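Local structure of actibind (Aspergillus niger, 3D3Z) at residues T128-Y131 with A132-V136; T85-L88 with S89-E93. The protein cleaves RNA as a secreted fungal T2-family ribonuclease, probably with little base specificity and a preference for adenylic acid. One frame throughout, in Å; residues are numbered along the deposited sequence. Where two conformers were deposited one is given.

Interaction 1. Residues T128-Y131 with A132-V136; sequences TDYY and AQEEV. With NAG (2-acetamido-2-deoxy-beta-D-glucopyranose), chain B; NAG (2-acetamido-2-deoxy-beta-D-glucopyranose), chain C.
Glu-134 lays its aliphatic stem over one face of the Tyr-131 ring, with CB 3.6 Å from the ring centroid and only 10° off the normal, a CH-pi contact. The carboxylate follows stacked on the ring, the two planes 10° apart and CD 3.4 Å from Tyr-131 CE2. Tyr-131 folds back over the chain that follows it because CG sits between its backbone N and carbonyl carbon (chi1 67°). A type II beta turn from Tyr-131 to Glu-134 joins the two residues, Glu-134 N donating to Tyr-131 O at 2.9 Å. Glu-134 OE1 also takes a weak bond from Tyr-131 N; a water may serve both it and Asp-129 O.

Tyr-130 is held at its hydroxyl. OH donates to Glu-135 OE1 at 2.7 Å, on its syn side but out of the carboxylate plane, and accepts from Gln-133 N at 2.9 Å; OE1 lies at the ring edge, and a second water spans OH and Glu-135 OE2. The phenol links the amide of the N-cap residue to a glutamate whose OE2 forms a salt bridge with Arg-70. Gln-133 NE2 donates to O7 of the chain B N-acetylglucosamine at 2.7 Å, and C8 of the chain C sugar meets Tyr-131 OH. This turn starts helix 134-147, in whose first turn Glu-135 and Val-136 pack on Trp-112 of helix 104-116, while Gln-133 and Val-136 touch helix 75-81.

Interaction 2. Residues T85-L88 with S89-E93; sequences TELL and SYMKE. With EDO (1,2-ethanediol), chain F.
With CG turned away from the backbone N (chi1 173°), Leu-87 sends its branch along the helix toward Met-91, whose own CG lies anti to the carbonyl carbon (chi1 -67°) and is therefore directed back down the same face. The two chains cross obliquely, CG of Leu-87 lying 3.9 Å from SD of Met-91 and the CD1 methyl approaching both SD and CG of the methionine. Met-91 CG also passes 3.2 Å from Leu-87 O, so the start of the thioether chain lies close against the preceding turn. This is the i to i+4 pairing of an alpha helix, and the backbone repeats it: Met-91 N bonds to Leu-87 O at 2.8 Å, with equivalent bonds from Ser-89, Tyr-90 and Lys-92 to Thr-85, Glu-86 and Leu-88.

The other face is polar. Ser-89 OG lies 3.1 Å from Thr-85 O, the carbonyl that also accepts Ser-89 N. A water near Ser-89 OG may also reach Glu-86 OE1, but that link is doubtful. Lys-92, one turn after Leu-88, runs extended, its CG 3.5 Å from Leu-88 O. Near the far end, 1,2-ethanediol, probably from the crystallisation liquor, donates from O2 to Glu-93 O.

The helix is thus amphipathic, and its apolar side is shared among three others. Leu-88 and Met-91 meet Trp-108 of helix 104-116, with Lys-92 touching the same tryptophan from the border of the polar face; Leu-87 and Tyr-90 rest on Val-144, and Met-91 on Phe-140, of helix 134-147; Leu-87 and Met-91 both touch Leu-79 of helix 75-81.

How the interactions relate
Both contacts belong to the helical part of the T2 ribonuclease fold, and interaction 2 comes first along the chain. Their centres lie 20 Å apart and their nearest atoms about 7 Å, without touching. What joins them is shared helices: 132-136 opens helix 134-147, which farther along receives the apolar face of 85-93, and helices 104-116 and 75-81 pack against both. Interaction 1 therefore shapes a helix start beside the glycans, whereas interaction 2 runs along almost the whole of helix 85-94, nearer the catalytic region, with the Met-91 side chain about 8 Å from that of Glu-111, a predicted active-site residue on helix 104-116.

Interaction 1. Residues T128-Y131 with A132-V136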
# COMPACT_ATOMS: atom_id res chain seq x y z
N THR A 128 -17.67 8.86 -14.44
CA THR A 128 -19.00 9.37 -14.81
C THR A 128 -19.59 10.16 -13.66
O THR A 128 -19.48 9.77 -12.50
CB THR A 128 -19.95 8.25 -15.16
OG1 THR A 128 -19.39 7.53 -16.25
CG2 THR A 128 -21.32 8.82 -15.55
N ASP A 129 -20.18 11.31 -13.97
CA ASP A 129 -20.78 12.14 -12.95
C ASP A 129 -19.76 12.36 -11.82
O ASP A 129 -20.08 12.21 -10.65
CB ASP A 129 -22.05 11.47 -12.40
CG ASP A 129 -23.18 11.41 -13.44
OD1 ASP A 129 -22.97 11.91 -14.56
OD2 ASP A 129 -24.22 10.82 -13.13
N TYR A 130 -18.56 12.77 -12.21
CA TYR A 130 -17.47 13.10 -11.28
C TYR A 130 -17.94 14.21 -10.37
O TYR A 130 -18.56 15.16 -10.83
CB TYR A 130 -16.25 13.63 -12.03
CG TYR A 130 -15.13 14.09 -11.12
CD1 TYR A 130 -14.32 13.15 -10.46
CD2 TYR A 130 -14.84 15.46 -10.94
CE1 TYR A 130 -13.26 13.57 -9.64
CE2 TYR A 130 -13.78 15.88 -10.13
CZ TYR A 130 -12.99 14.92 -9.47
OH TYR A 130 -11.98 15.37 -8.64
N TYR A 131 -17.66 14.09 -9.07
CA TYR A 131 -17.77 15.25 -8.18
C TYR A 131 -16.40 15.62 -7.58
O TYR A 131 -15.55 14.77 -7.42
CB TYR A 131 -18.81 15.02 -7.08
CG TYR A 131 -18.47 13.95 -6.08
CD1 TYR A 131 -17.59 14.22 -5.02
CD2 TYR A 131 -19.01 12.68 -6.18
CE1 TYR A 131 -17.24 13.22 -4.10
CE2 TYR A 131 -18.68 11.72 -5.29
CZ TYR A 131 -17.79 11.98 -4.27
OH TYR A 131 -17.48 11.01 -3.37
N ALA A 132 -16.19 16.90 -7.30
CA ALA A 132 -14.91 17.41 -6.78
C ALA A 132 -14.25 16.47 -5.71
O ALA A 132 -14.86 16.16 -4.65
CB ALA A 132 -15.10 18.81 -6.21
N GLN A 133 -13.04 16.02 -6.02
CA GLN A 133 -12.20 15.17 -5.14
C GLN A 133 -12.74 13.77 -4.88
O GLN A 133 -12.29 13.08 -3.89
CB GLN A 133 -11.89 15.87 -3.80
CG GLN A 133 -10.99 17.12 -3.87
CD GLN A 133 -11.70 18.40 -4.29
OE1 GLN A 133 -12.77 18.72 -3.81
NE2 GLN A 133 -11.12 19.11 -5.24
N GLU A 134 -13.65 13.32 -5.77
CA GLU A 134 -14.20 11.97 -5.64
C GLU A 134 -13.06 10.95 -5.66
O GLU A 134 -13.09 9.98 -4.89
CB GLU A 134 -15.20 11.59 -6.75
CG GLU A 134 -15.77 10.22 -6.60
CD GLU A 134 -16.88 9.93 -7.61
OE1 GLU A 134 -17.14 10.80 -8.50
OE2 GLU A 134 -17.43 8.81 -7.49
N GLU A 135 -12.09 11.18 -6.55
CA GLU A 135 -10.97 10.23 -6.71
C GLU A 135 -10.01 10.12 -5.50
O GLU A 135 -9.33 9.10 -5.34
CB GLU A 135 -10.20 10.48 -8.01
CG GLU A 135 -9.07 11.55 -8.04
CD GLU A 135 -9.52 12.97 -7.92
OE1 GLU A 135 -10.75 13.19 -7.65
OE2 GLU A 135 -8.68 13.89 -8.15
N VAL A 136 -9.97 11.18 -4.69
CA VAL A 136 -9.20 11.21 -3.44
C VAL A 136 -9.80 10.21 -2.47
O VAL A 136 -9.11 9.36 -1.99
CB VAL A 136 -9.11 12.64 -2.87
CG1 VAL A 136 -8.31 12.67 -1.52
CG2 VAL A 136 -8.45 13.50 -3.86
C1 NAG B . -11.51 23.87 -3.72
C2 NAG B . -11.69 23.94 -5.22
C3 NAG B . -11.91 25.38 -5.69
C4 NAG B . -13.00 26.05 -4.87
C5 NAG B . -12.60 25.90 -3.40
C6 NAG B . -13.54 26.59 -2.42
C7 NAG B . -10.58 22.19 -6.49
C8 NAG B . -9.33 21.81 -7.20
N2 NAG B . -10.52 23.37 -5.84
O3 NAG B . -12.21 25.42 -7.07
O4 NAG B . -13.13 27.43 -5.21
O5 NAG B . -12.61 24.51 -3.13
O6 NAG B . -14.78 25.95 -2.56
O7 NAG B . -11.57 21.45 -6.52
C1 NAG C . -22.73 13.14 1.91
C2 NAG C . -22.95 13.21 0.39
C3 NAG C . -23.58 14.54 -0.03
C4 NAG C . -24.74 14.95 0.90
C5 NAG C . -24.41 14.71 2.37
C6 NAG C . -25.63 14.92 3.27
C7 NAG C . -21.45 11.72 -0.83
C8 NAG C . -20.33 11.60 -1.82
N2 NAG C . -21.71 12.92 -0.33
O3 NAG C . -24.02 14.41 -1.37
O4 NAG C . -25.06 16.33 0.74
O5 NAG C . -23.99 13.38 2.52
O6 NAG C . -26.54 13.87 3.04
O7 NAG C . -22.04 10.72 -0.48
O HOH W 1 -19.70 9.98 -9.10
O HOH W 2 -9.36 16.24 -7.29

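Interaction 2. Residues T85-L88 with S89-E93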
# COMPACT_ATOMS: atom_id res chain seq x y z
N THR A 85 -17.06 8.01 6.73
CA THR A 85 -16.83 8.03 8.18
C THR A 85 -16.22 6.71 8.70
O THR A 85 -15.33 6.74 9.57
CB THR A 85 -18.12 8.44 8.96
OG1 THR A 85 -19.19 7.54 8.63
CG2 THR A 85 -18.52 9.88 8.66
N GLU A 86 -16.66 5.56 8.18
CA GLU A 86 -16.06 4.29 8.60
C GLU A 86 -14.64 4.16 8.06
O GLU A 86 -13.76 3.61 8.74
CB GLU A 86 -16.90 3.08 8.17
CG GLU A 86 -18.24 2.98 8.88
CD GLU A 86 -18.20 2.34 10.25
OE1 GLU A 86 -17.25 2.54 11.05
OE2 GLU A 86 -19.22 1.65 10.53
N LEU A 87 -14.41 4.66 6.84
CA LEU A 87 -13.09 4.67 6.27
C LEU A 87 -12.12 5.53 7.07
O LEU A 87 -11.01 5.09 7.35
CB LEU A 87 -13.12 5.18 4.82
CG LEU A 87 -11.81 5.44 4.06
CD1 LEU A 87 -11.03 4.11 3.86
CD2 LEU A 87 -12.12 6.05 2.75
N LEU A 88 -12.54 6.76 7.44
CA LEU A 88 -11.69 7.61 8.22
C LEU A 88 -11.35 6.98 9.60
O LEU A 88 -10.20 7.03 10.00
CB LEU A 88 -12.29 9.02 8.37
CG LEU A 88 -11.57 10.15 9.09
CD1 LEU A 88 -10.17 10.50 8.55
CD2 LEU A 88 -12.51 11.42 9.04
N SER A 89 -12.33 6.37 10.27
CA SER A 89 -12.14 5.66 11.54
C SER A 89 -11.12 4.51 11.38
O SER A 89 -10.17 4.36 12.18
CB SER A 89 -13.47 5.05 12.01
OG SER A 89 -14.38 6.04 12.41
N TYR A 90 -11.32 3.74 10.32
CA TYR A 90 -10.40 2.69 9.97
C TYR A 90 -8.97 3.24 9.67
O TYR A 90 -7.97 2.65 10.10
CB TYR A 90 -10.94 1.85 8.80
CG TYR A 90 -10.07 0.66 8.43
CD1 TYR A 90 -10.41 -0.62 8.85
CD2 TYR A 90 -8.95 0.81 7.60
CE1 TYR A 90 -9.61 -1.72 8.52
CE2 TYR A 90 -8.12 -0.28 7.29
CZ TYR A 90 -8.48 -1.54 7.75
OH TYR A 90 -7.73 -2.62 7.43
N MET A 91 -8.86 4.35 8.94
CA MET A 91 -7.56 4.93 8.71
C MET A 91 -6.82 5.39 9.97
O MET A 91 -5.56 5.28 10.07
CB MET A 91 -7.64 6.05 7.69
CG MET A 91 -8.02 5.58 6.29
SD MET A 91 -8.43 6.95 5.20
CE MET A 91 -7.07 8.13 5.47
N LYS A 92 -7.57 5.96 10.91
CA LYS A 92 -6.99 6.29 12.20
C LYS A 92 -6.37 5.08 12.92
O LYS A 92 -5.32 5.21 13.56
CB LYS A 92 -8.06 6.92 13.08
CG LYS A 92 -8.40 8.33 12.65
CD LYS A 92 -9.58 8.86 13.47
CE LYS A 92 -10.07 10.26 13.05
NZ LYS A 92 -11.52 10.57 13.41
N GLU A 93 -7.00 3.92 12.78
CA GLU A 93 -6.56 2.68 13.41
C GLU A 93 -5.41 1.97 12.65
O GLU A 93 -4.39 1.62 13.25
CB GLU A 93 -7.77 1.74 13.59
CG GLU A 93 -7.40 0.36 14.08
CD GLU A 93 -6.70 0.34 15.45
OE1 GLU A 93 -6.67 1.35 16.15
OE2 GLU A 93 -6.13 -0.68 15.78
C1 EDO F . -3.18 4.18 17.68
O1 EDO F . -1.78 3.87 17.58
C2 EDO F . -3.79 4.10 16.28
O2 EDO F . -3.41 2.90 15.58
O HOH W 3 -16.67 4.23 12.68